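Local coordinates for nitrite oxidoreductase subunit C (Kuenenia stuttgartiensis, PDB 7B04), which probably takes part in electron transfer as the heme b-binding, calcium-containing subunit of the nitrite oxidoreductase complex, at residues V51-I56 with A102-I107; N96-K101 with F111-D116; V279-G284 with L314-I319. All blocks are in the same frame, centred on the assembly; numbering follows the deposited sequence.

Interaction 2 is the buried member of the set, a regular antiparallel pairing of strands 97-104 and 108-116. Interactions 1 and 3 are only partly buried and lie farther from the centre of the chain. Interaction 1 uses the end of strand 97-104, now paired in parallel with strand 49-53, and its regular bonding gives way to a carboxylate that holds the departing loop. Strand 49-53 also neighbours strand 306-316, and a probable hydrogen bond from V51 N to S315 O connects interaction 1 with interaction 3. There a loop packs on a strand end largely through apolar contacts and one weak backbone hydrogen bond. F111 of interaction 2 packs against both A102 and L314, joining the three.

Interaction 1: residues V51-I56 with A102-I107; sequences VKYMQI and AIHDGI
I103 stands beside K52 in a short parallel pairing of strands, its branches reaching M54 and I56. Its CB lies 3.7 Å from K52 O. There the chain divides: CG2 meets the bent end of M54, 3.6 Å from M54 CE, while CG1, set between the backbone N and the carbonyl carbon (chi1 57°), itself touches I56 CD1 and carries I103 CD1 to within 3.6 Å of it. A beta-branched residue suits this place, having an arm for each partner.

Hydrogen bonds K52 N to A102 O and H104 N to K52 O join the strands, and M54 N to H104 O continues the pattern just past the end of strand 49-53. On the face of Y53 and H104 the two rings meet obliquely, V51 CG1 abuts the imidazole edge at CD2, and Y53 CE1 approaches D105 O near the phenol plane. I56 N gives D105 OD1 a nearly straight hydrogen bond of 2.9 Å, from the syn side but 32° out of the carboxylate plane. With the carboxylate gone, as in an alanine at this site, I56 N would probably lose its acceptor and the 54-56 loop would be freer to shift. Helix 64-71 covers I103 and M54 through A70 and I56 through L67; Y110 of strand 108-116 packs on I103, and H104 NE2 hydrogen-bonds to E317 O, just past strand 306-316.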
loop_
_atom_site.group_PDB
_atom_site.type_symbol
_atom_site.label_atom_id
_atom_site.label_comp_id
_atom_site.label_asym_id
_atom_site.label_seq_id
_atom_site.Cartn_x
_atom_site.Cartn_y
_atom_site.Cartn_z
ATOM N N VAL C 51 47.443 38.802 29.209
ATOM C CA VAL C 51 46.281 38.621 30.070
ATOM C C VAL C 51 46.454 39.565 31.252
ATOM O O VAL C 51 47.320 39.357 32.107
ATOM C CB VAL C 51 46.142 37.166 30.533
ATOM C CG1 VAL C 51 44.900 37.001 31.374
ATOM C CG2 VAL C 51 46.091 36.238 29.348
ATOM N N LYS C 52 45.636 40.612 31.293
ATOM C CA LYS C 52 45.750 41.632 32.325
ATOM C C LYS C 52 45.131 41.144 33.628
ATOM O O LYS C 52 44.021 40.600 33.632
ATOM C CB LYS C 52 45.079 42.925 31.866
ATOM C CG LYS C 52 45.264 44.082 32.825
ATOM C CD LYS C 52 44.738 45.374 32.230
ATOM C CE LYS C 52 44.745 46.494 33.254
ATOM N NZ LYS C 52 46.128 46.861 33.663
ATOM N N TYR C 53 45.849 41.332 34.732
ATOM C CA TYR C 53 45.320 40.969 36.038
ATOM C C TYR C 53 44.369 42.045 36.555
ATOM O O TYR C 53 44.737 43.221 36.642
ATOM C CB TYR C 53 46.454 40.757 37.036
ATOM C CG TYR C 53 45.940 40.625 38.443
ATOM C CD1 TYR C 53 45.306 39.463 38.860
ATOM C CD2 TYR C 53 46.052 41.674 39.344
ATOM C CE1 TYR C 53 44.818 39.342 40.142
ATOM C CE2 TYR C 53 45.564 41.562 40.627
ATOM C CZ TYR C 53 44.949 40.394 41.021
ATOM O OH TYR C 53 44.462 40.277 42.298
ATOM N N MET C 54 43.148 41.638 36.898
ATOM C CA MET C 54 42.132 42.570 37.389
ATOM C C MET C 54 41.064 41.773 38.130
ATOM O O MET C 54 40.449 40.886 37.534
ATOM C CB MET C 54 41.532 43.393 36.249
ATOM C CG MET C 54 40.828 42.596 35.164
ATOM S SD MET C 54 40.004 43.648 33.960
ATOM C CE MET C 54 41.412 44.279 33.057
ATOM N N GLN C 55 40.943 41.977 39.444
ATOM C CA GLN C 55 39.797 41.429 40.171
ATOM C C GLN C 55 38.517 41.615 39.350
ATOM O O GLN C 55 38.115 42.742 39.047
ATOM C CB GLN C 55 39.684 42.032 41.582
ATOM C CG GLN C 55 38.947 43.355 41.730
ATOM C CD GLN C 55 38.397 43.557 43.132
ATOM O OE1 GLN C 55 38.578 42.714 44.012
ATOM N NE2 GLN C 55 37.717 44.676 43.343
ATOM N N ILE C 56 37.931 40.514 38.895
ATOM C CA ILE C 56 36.712 40.541 38.092
ATOM C C ILE C 56 35.537 40.190 38.995
ATOM O O ILE C 56 35.402 39.045 39.440
ATOM C CB ILE C 56 36.806 39.591 36.892
ATOM C CG1 ILE C 56 38.009 39.966 36.028
ATOM C CG2 ILE C 56 35.538 39.664 36.058
ATOM C CD1 ILE C 56 38.656 38.806 35.336
ATOM N N ALA C 102 42.018 39.235 26.833
ATOM C CA ALA C 102 42.076 38.248 27.902
ATOM C C ALA C 102 42.407 38.921 29.226
ATOM O O ALA C 102 43.225 39.844 29.282
ATOM C CB ALA C 102 43.101 37.151 27.600
ATOM N N ILE C 103 41.768 38.428 30.290
ATOM C CA ILE C 103 41.894 38.947 31.646
ATOM C C ILE C 103 41.816 37.753 32.589
ATOM O O ILE C 103 41.275 36.701 32.241
ATOM C CB ILE C 103 40.795 39.977 31.983
ATOM C CG1 ILE C 103 39.417 39.346 31.783
ATOM C CG2 ILE C 103 40.935 41.226 31.125
ATOM C CD1 ILE C 103 38.270 40.283 32.049
ATOM N N HIS C 104 42.362 37.910 33.794
ATOM C CA HIS C 104 42.265 36.818 34.756
ATOM C C HIS C 104 42.207 37.341 36.185
ATOM O O HIS C 104 42.659 38.447 36.495
ATOM C CB HIS C 104 43.396 35.788 34.572
ATOM C CG HIS C 104 44.717 36.198 35.143
ATOM N ND1 HIS C 104 45.009 36.113 36.488
ATOM C CD2 HIS C 104 45.848 36.640 34.543
ATOM C CE1 HIS C 104 46.251 36.514 36.693
ATOM N NE2 HIS C 104 46.782 36.838 35.529
ATOM N N ASP C 105 41.646 36.495 37.053
ATOM C CA ASP C 105 41.405 36.782 38.459
ATOM C C ASP C 105 42.544 36.361 39.363
ATOM O O ASP C 105 42.697 36.917 40.457
ATOM C CB ASP C 105 40.211 35.938 38.940
ATOM C CG ASP C 105 38.942 36.718 39.136
ATOM O OD1 ASP C 105 38.997 37.880 39.578
ATOM O OD2 ASP C 105 37.870 36.129 38.877
ATOM N N GLY C 106 43.359 35.426 38.912
ATOM C CA GLY C 106 44.186 34.650 39.799
ATOM C C GLY C 106 43.502 33.346 40.128
ATOM O O GLY C 106 44.134 32.434 40.676
ATOM N N ILE C 107 42.207 33.269 39.809
ATOM C CA ILE C 107 41.398 32.071 39.947
ATOM C C ILE C 107 40.817 31.628 38.609
ATOM O O ILE C 107 40.862 30.441 38.270
ATOM C CB ILE C 107 40.268 32.299 40.977
ATOM C CG1 ILE C 107 40.857 32.639 42.348
ATOM C CG2 ILE C 107 39.359 31.087 41.059
ATOM C CD1 ILE C 107 39.870 33.271 43.303
#

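Interaction 2: residues N96-K101 with F111-D116; sequences NSAEIK and FQVIWD
The F111 ring receives I100 at its edge, I100 CD1 lying 3.9 Å from F111 CD2 and near the ring plane, in the beta hairpin of strands 97-104 and 108-116, part of the ethylbenzene dehydrogenase-like domain. The ring of F138 also meets that of F111, steeply inclined to it. The E99 carboxylate and the Q112 amide have planes only 5° apart; E99 OE2 and Q112 OE1 are 3.6 Å from each other, two acceptors that make no hydrogen bond. W115 touches the opposite strand through its CB, 3.6 Å from S97 O; its indole turns away to meet the ring of W263.

One face carries A98, I100, V113 and W115, which suits apolar groups because strands 133-139 and 286-294 supply L136, F289, M291 and V293 to pack on it. W115 brings this layer near a calcium site, its side chain about 4 Å from that of D117, one of the ion's ligands. I100 has CG1 anti to the backbone N (chi1 -178°), an orientation that lays it alongside F111.

The other face mixes polar chains with I114; E99, K101 and I114 are partly exposed and Q112 is buried. Long chains fit there, since their methylenes pack along a neighbour while their polar ends reach other partners: K101 runs extended beside Q112, and its NZ makes a weak hydrogen bond to F71 O. The backbones are joined in two hydrogen-bonded pairs, E99 with I114 and K101 with Q112. E99, bent at chi2 (-135°), runs alongside I114, with E99 OE2 3.3 Å from I114 CD1.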
loop_
_atom_site.group_PDB
_atom_site.type_symbol
_atom_site.label_atom_id
_atom_site.label_comp_id
_atom_site.label_asym_id
_atom_site.label_seq_id
_atom_site.Cartn_x
_atom_site.Cartn_y
_atom_site.Cartn_z
ATOM N N ASN C 96 37.890 37.473 8.040
ATOM C CA ASN C 96 39.290 37.779 7.780
ATOM C C ASN C 96 40.082 38.169 9.018
ATOM O O ASN C 96 41.295 37.961 9.045
ATOM C CB ASN C 96 39.401 38.922 6.761
ATOM C CG ASN C 96 38.791 38.572 5.418
ATOM O OD1 ASN C 96 38.986 37.471 4.901
ATOM N ND2 ASN C 96 38.046 39.512 4.845
ATOM N N SER C 97 39.435 38.733 10.035
ATOM C CA SER C 97 40.128 39.199 11.226
ATOM C C SER C 97 39.267 38.941 12.454
ATOM O O SER C 97 38.043 38.812 12.365
ATOM C CB SER C 97 40.486 40.689 11.127
ATOM O OG SER C 97 39.323 41.496 11.112
ATOM N N ALA C 98 39.925 38.862 13.608
ATOM C CA ALA C 98 39.226 38.725 14.877
ATOM C C ALA C 98 40.044 39.377 15.983
ATOM O O ALA C 98 41.261 39.196 16.057
ATOM C CB ALA C 98 38.957 37.254 15.213
ATOM N N GLU C 99 39.360 40.138 16.834
ATOM C CA GLU C 99 39.954 40.741 18.019
ATOM C C GLU C 99 39.876 39.772 19.193
ATOM O O GLU C 99 38.842 39.139 19.418
ATOM C CB GLU C 99 39.227 42.045 18.358
ATOM C CG GLU C 99 39.844 42.874 19.469
ATOM C CD GLU C 99 38.803 43.390 20.448
ATOM O OE1 GLU C 99 38.770 44.613 20.695
ATOM O OE2 GLU C 99 38.017 42.570 20.972
ATOM N N ILE C 100 40.978 39.647 19.935
ATOM C CA ILE C 100 41.032 38.771 21.102
ATOM C C ILE C 100 41.609 39.535 22.287
ATOM O O ILE C 100 42.683 40.138 22.184
ATOM C CB ILE C 100 41.837 37.483 20.831
ATOM C CG1 ILE C 100 41.826 36.585 22.072
ATOM C CG2 ILE C 100 43.258 37.791 20.376
ATOM C CD1 ILE C 100 42.255 35.161 21.807
ATOM N N LYS C 101 40.883 39.528 23.403
ATOM C CA LYS C 101 41.340 40.084 24.666
ATOM C C LYS C 101 41.285 39.009 25.744
ATOM O O LYS C 101 40.595 37.995 25.601
ATOM C CB LYS C 101 40.489 41.286 25.097
ATOM C CG LYS C 101 40.646 42.520 24.230
ATOM C CD LYS C 101 39.844 43.682 24.793
ATOM C CE LYS C 101 39.995 44.927 23.939
ATOM N NZ LYS C 101 39.207 46.066 24.483
ATOM N N PHE C 111 38.668 34.865 28.096
ATOM C CA PHE C 111 39.083 35.308 26.769
ATOM C C PHE C 111 37.869 35.847 26.041
ATOM O O PHE C 111 36.821 35.201 26.038
ATOM C CB PHE C 111 39.642 34.157 25.915
ATOM C CG PHE C 111 41.015 33.703 26.296
ATOM C CD1 PHE C 111 41.215 32.970 27.452
ATOM C CD2 PHE C 111 42.102 33.950 25.472
ATOM C CE1 PHE C 111 42.476 32.518 27.795
ATOM C CE2 PHE C 111 43.374 33.497 25.817
ATOM C CZ PHE C 111 43.554 32.782 26.980
ATOM N N GLN C 112 38.018 37.002 25.400
ATOM C CA GLN C 112 36.950 37.607 24.612
ATOM C C GLN C 112 37.389 37.668 23.155
ATOM O O GLN C 112 38.455 38.223 22.850
ATOM C CB GLN C 112 36.636 39.009 25.137
ATOM C CG GLN C 112 35.413 39.661 24.540
ATOM C CD GLN C 112 35.459 41.163 24.655
ATOM O OE1 GLN C 112 36.347 41.809 24.099
ATOM N NE2 GLN C 112 34.524 41.730 25.410
ATOM N N VAL C 113 36.567 37.117 22.263
ATOM C CA VAL C 113 36.862 37.064 20.835
ATOM C C VAL C 113 35.731 37.766 20.090
ATOM O O VAL C 113 34.547 37.480 20.325
ATOM C CB VAL C 113 37.024 35.619 20.340
ATOM C CG1 VAL C 113 37.515 35.607 18.911
ATOM C CG2 VAL C 113 37.980 34.852 21.255
ATOM N N ILE C 114 36.096 38.663 19.175
ATOM C CA ILE C 114 35.142 39.457 18.411
ATOM C C ILE C 114 35.491 39.387 16.930
ATOM O O ILE C 114 36.641 39.629 16.544
ATOM C CB ILE C 114 35.140 40.926 18.872
ATOM C CG1 ILE C 114 34.545 41.056 20.270
ATOM C CG2 ILE C 114 34.396 41.796 17.884
ATOM C CD1 ILE C 114 34.683 42.442 20.858
ATOM N N TRP C 115 34.494 39.077 16.107
ATOM C CA TRP C 115 34.643 39.091 14.661
ATOM C C TRP C 115 33.325 39.546 14.057
ATOM O O TRP C 115 32.274 39.494 14.702
ATOM C CB TRP C 115 35.046 37.718 14.114
ATOM C CG TRP C 115 33.957 36.692 14.190
ATOM C CD1 TRP C 115 33.100 36.329 13.192
ATOM C CD2 TRP C 115 33.606 35.898 15.330
ATOM N NE1 TRP C 115 32.242 35.352 13.638
ATOM C CE2 TRP C 115 32.531 35.072 14.947
ATOM C CE3 TRP C 115 34.098 35.805 16.634
ATOM C CZ2 TRP C 115 31.941 34.162 15.823
ATOM C CZ3 TRP C 115 33.510 34.904 17.502
ATOM C CH2 TRP C 115 32.443 34.096 17.094
ATOM N N ASP C 116 33.385 39.990 12.809
ATOM C CA ASP C 116 32.215 40.519 12.120
ATOM C C ASP C 116 31.576 39.451 11.253
ATOM O O ASP C 116 32.242 38.805 10.448
ATOM C CB ASP C 116 32.555 41.723 11.255
ATOM C CG ASP C 116 33.423 42.734 11.971
ATOM O OD1 ASP C 116 32.924 43.334 12.947
ATOM O OD2 ASP C 116 34.580 42.962 11.547
#

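Interaction 3: residues V279-G284 with L314-I319; sequences VQFVPG and LSLERI
L316 and G284 meet where the loop leading into strand 286-294 packs on the end of strand 306-316, in the ethylbenzene dehydrogenase-type (DOMON-like) beta domain, where these two strands are antiparallel neighbours. L316 has the most surface buried of all the residues here. With CG anti to the carbonyl carbon (chi1 -85°), it directs its methyls at the loop: CD2 rests 3.7 Å from F281 CB, CD1 lies oblique to the phenyl ring, and CB is 3.8 Å from V282 O. A leucine fits because its forked end can fill the angle between the F281 side chain and the loop backbone. F281 itself also reaches L314 CD2 with CE1, and its ring meets that of F138 edge-to-face.

G284 turns the chain with a positive phi of 97°, at which a CB would be pressed against the preceding carbonyl oxygen, so glycine suits the site. Its amide gives L316 O a weak hydrogen bond, 3.0 Å from N to O and bent to 128°, beside the backbone hydrogen bonding of L316 with E285.

P283, already restricted by its ring, offers a compact apolar surface to the segment beyond the strand. It lies side by side with I319, P283 CG 3.9 Å from I319 CD1, while P283 CB sits 3.6 Å from E317 O.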
loop_
_atom_site.group_PDB
_atom_site.type_symbol
_atom_site.label_atom_id
_atom_site.label_comp_id
_atom_site.label_asym_id
_atom_site.label_seq_id
_atom_site.Cartn_x
_atom_site.Cartn_y
_atom_site.Cartn_z
ATOM N N VAL C 279 44.771 22.357 29.499
ATOM C CA VAL C 279 45.845 23.338 29.570
ATOM C C VAL C 279 45.870 23.950 30.965
ATOM O O VAL C 279 44.822 24.232 31.565
ATOM C CB VAL C 279 45.697 24.401 28.466
ATOM C CG1 VAL C 279 44.596 25.399 28.792
ATOM C CG2 VAL C 279 47.026 25.109 28.244
ATOM N N GLN C 280 47.071 24.122 31.508
ATOM C CA GLN C 280 47.259 24.669 32.846
ATOM C C GLN C 280 47.929 26.034 32.753
ATOM O O GLN C 280 49.059 26.144 32.264
ATOM C CB GLN C 280 48.089 23.720 33.711
ATOM C CG GLN C 280 47.507 22.317 33.826
ATOM C CD GLN C 280 46.140 22.300 34.488
ATOM O OE1 GLN C 280 45.870 23.078 35.404
ATOM N NE2 GLN C 280 45.271 21.407 34.028
ATOM N N PHE C 281 47.230 27.066 33.221
ATOM C CA PHE C 281 47.747 28.426 33.235
ATOM C C PHE C 281 48.324 28.743 34.607
ATOM O O PHE C 281 47.769 28.343 35.635
ATOM C CB PHE C 281 46.657 29.446 32.902
ATOM C CG PHE C 281 46.027 29.256 31.553
ATOM C CD1 PHE C 281 46.707 29.608 30.399
ATOM C CD2 PHE C 281 44.741 28.754 31.440
ATOM C CE1 PHE C 281 46.123 29.445 29.156
ATOM C CE2 PHE C 281 44.152 28.590 30.200
ATOM C CZ PHE C 281 44.843 28.935 29.058
ATOM N N VAL C 282 49.453 29.444 34.619
ATOM C CA VAL C 282 50.055 29.915 35.863
ATOM C C VAL C 282 50.313 31.410 35.729
ATOM O O VAL C 282 50.903 31.843 34.728
ATOM C CB VAL C 282 51.349 29.153 36.190
ATOM C CG1 VAL C 282 51.995 29.722 37.444
ATOM C CG2 VAL C 282 51.067 27.666 36.358
ATOM N N PRO C 283 49.882 32.234 36.684
ATOM C CA PRO C 283 50.155 33.673 36.586
ATOM C C PRO C 283 51.653 33.933 36.550
ATOM O O PRO C 283 52.417 33.389 37.350
ATOM C CB PRO C 283 49.507 34.245 37.854
ATOM C CG PRO C 283 48.454 33.250 38.214
ATOM C CD PRO C 283 49.028 31.912 37.839
ATOM N N GLY C 284 52.080 34.691 35.560
ATOM C CA GLY C 284 53.498 34.969 35.340
ATOM C C GLY C 284 54.085 34.046 34.304
ATOM O O GLY C 284 55.200 34.282 33.898
ATOM N N LEU C 314 51.227 34.051 24.183
ATOM C CA LEU C 314 50.314 34.437 25.248
ATOM C C LEU C 314 51.110 34.574 26.533
ATOM O O LEU C 314 51.904 33.690 26.860
ATOM C CB LEU C 314 49.203 33.394 25.417
ATOM C CG LEU C 314 48.450 33.433 26.743
ATOM C CD1 LEU C 314 47.418 34.521 26.669
ATOM C CD2 LEU C 314 47.792 32.102 27.047
ATOM N N SER C 315 50.903 35.674 27.255
ATOM C CA SER C 315 51.565 35.902 28.532
ATOM C C SER C 315 50.534 36.242 29.597
ATOM O O SER C 315 49.595 37.003 29.344
ATOM C CB SER C 315 52.602 37.028 28.433
ATOM O OG SER C 315 53.188 37.292 29.695
ATOM N N LEU C 316 50.712 35.676 30.787
ATOM C CA LEU C 316 49.865 35.964 31.936
ATOM C C LEU C 316 50.616 36.859 32.914
ATOM O O LEU C 316 51.761 36.566 33.274
ATOM C CB LEU C 316 49.420 34.675 32.631
ATOM C CG LEU C 316 48.181 33.981 32.059
ATOM C CD1 LEU C 316 48.508 33.243 30.768
ATOM C CD2 LEU C 316 47.579 33.036 33.084
ATOM N N GLU C 317 49.973 37.944 33.332
ATOM C CA GLU C 317 50.559 38.829 34.327
ATOM C C GLU C 317 50.536 38.176 35.708
ATOM O O GLU C 317 49.733 37.284 35.993
ATOM C CB GLU C 317 49.800 40.157 34.375
ATOM C CG GLU C 317 50.471 41.306 33.643
ATOM C CD GLU C 317 49.481 42.370 33.207
ATOM O OE1 GLU C 317 48.725 42.868 34.069
ATOM O OE2 GLU C 317 49.459 42.710 32.005
ATOM N N ARG C 318 51.430 38.643 36.576
ATOM C CA ARG C 318 51.439 38.182 37.954
ATOM C C ARG C 318 50.297 38.826 38.737
ATOM O O ARG C 318 49.714 39.833 38.323
ATOM C CB ARG C 318 52.780 38.496 38.621
ATOM C CG ARG C 318 53.934 37.627 38.144
ATOM C CD ARG C 318 55.216 38.435 38.021
ATOM N NE ARG C 318 56.338 37.622 37.562
ATOM C CZ ARG C 318 56.649 37.431 36.283
ATOM N NH1 ARG C 318 57.688 36.675 35.958
ATOM N NH2 ARG C 318 55.920 37.996 35.330
ATOM N N ILE C 319 49.980 38.231 39.881
ATOM C CA ILE C 319 48.885 38.715 40.712
ATOM C C ILE C 319 49.399 39.843 41.597
ATOM O O ILE C 319 50.449 39.716 42.238
ATOM C CB ILE C 319 48.295 37.575 41.558
ATOM C CG1 ILE C 319 47.703 36.486 40.662
ATOM C CG2 ILE C 319 47.247 38.110 42.527
ATOM C CD1 ILE C 319 47.353 35.217 41.407
#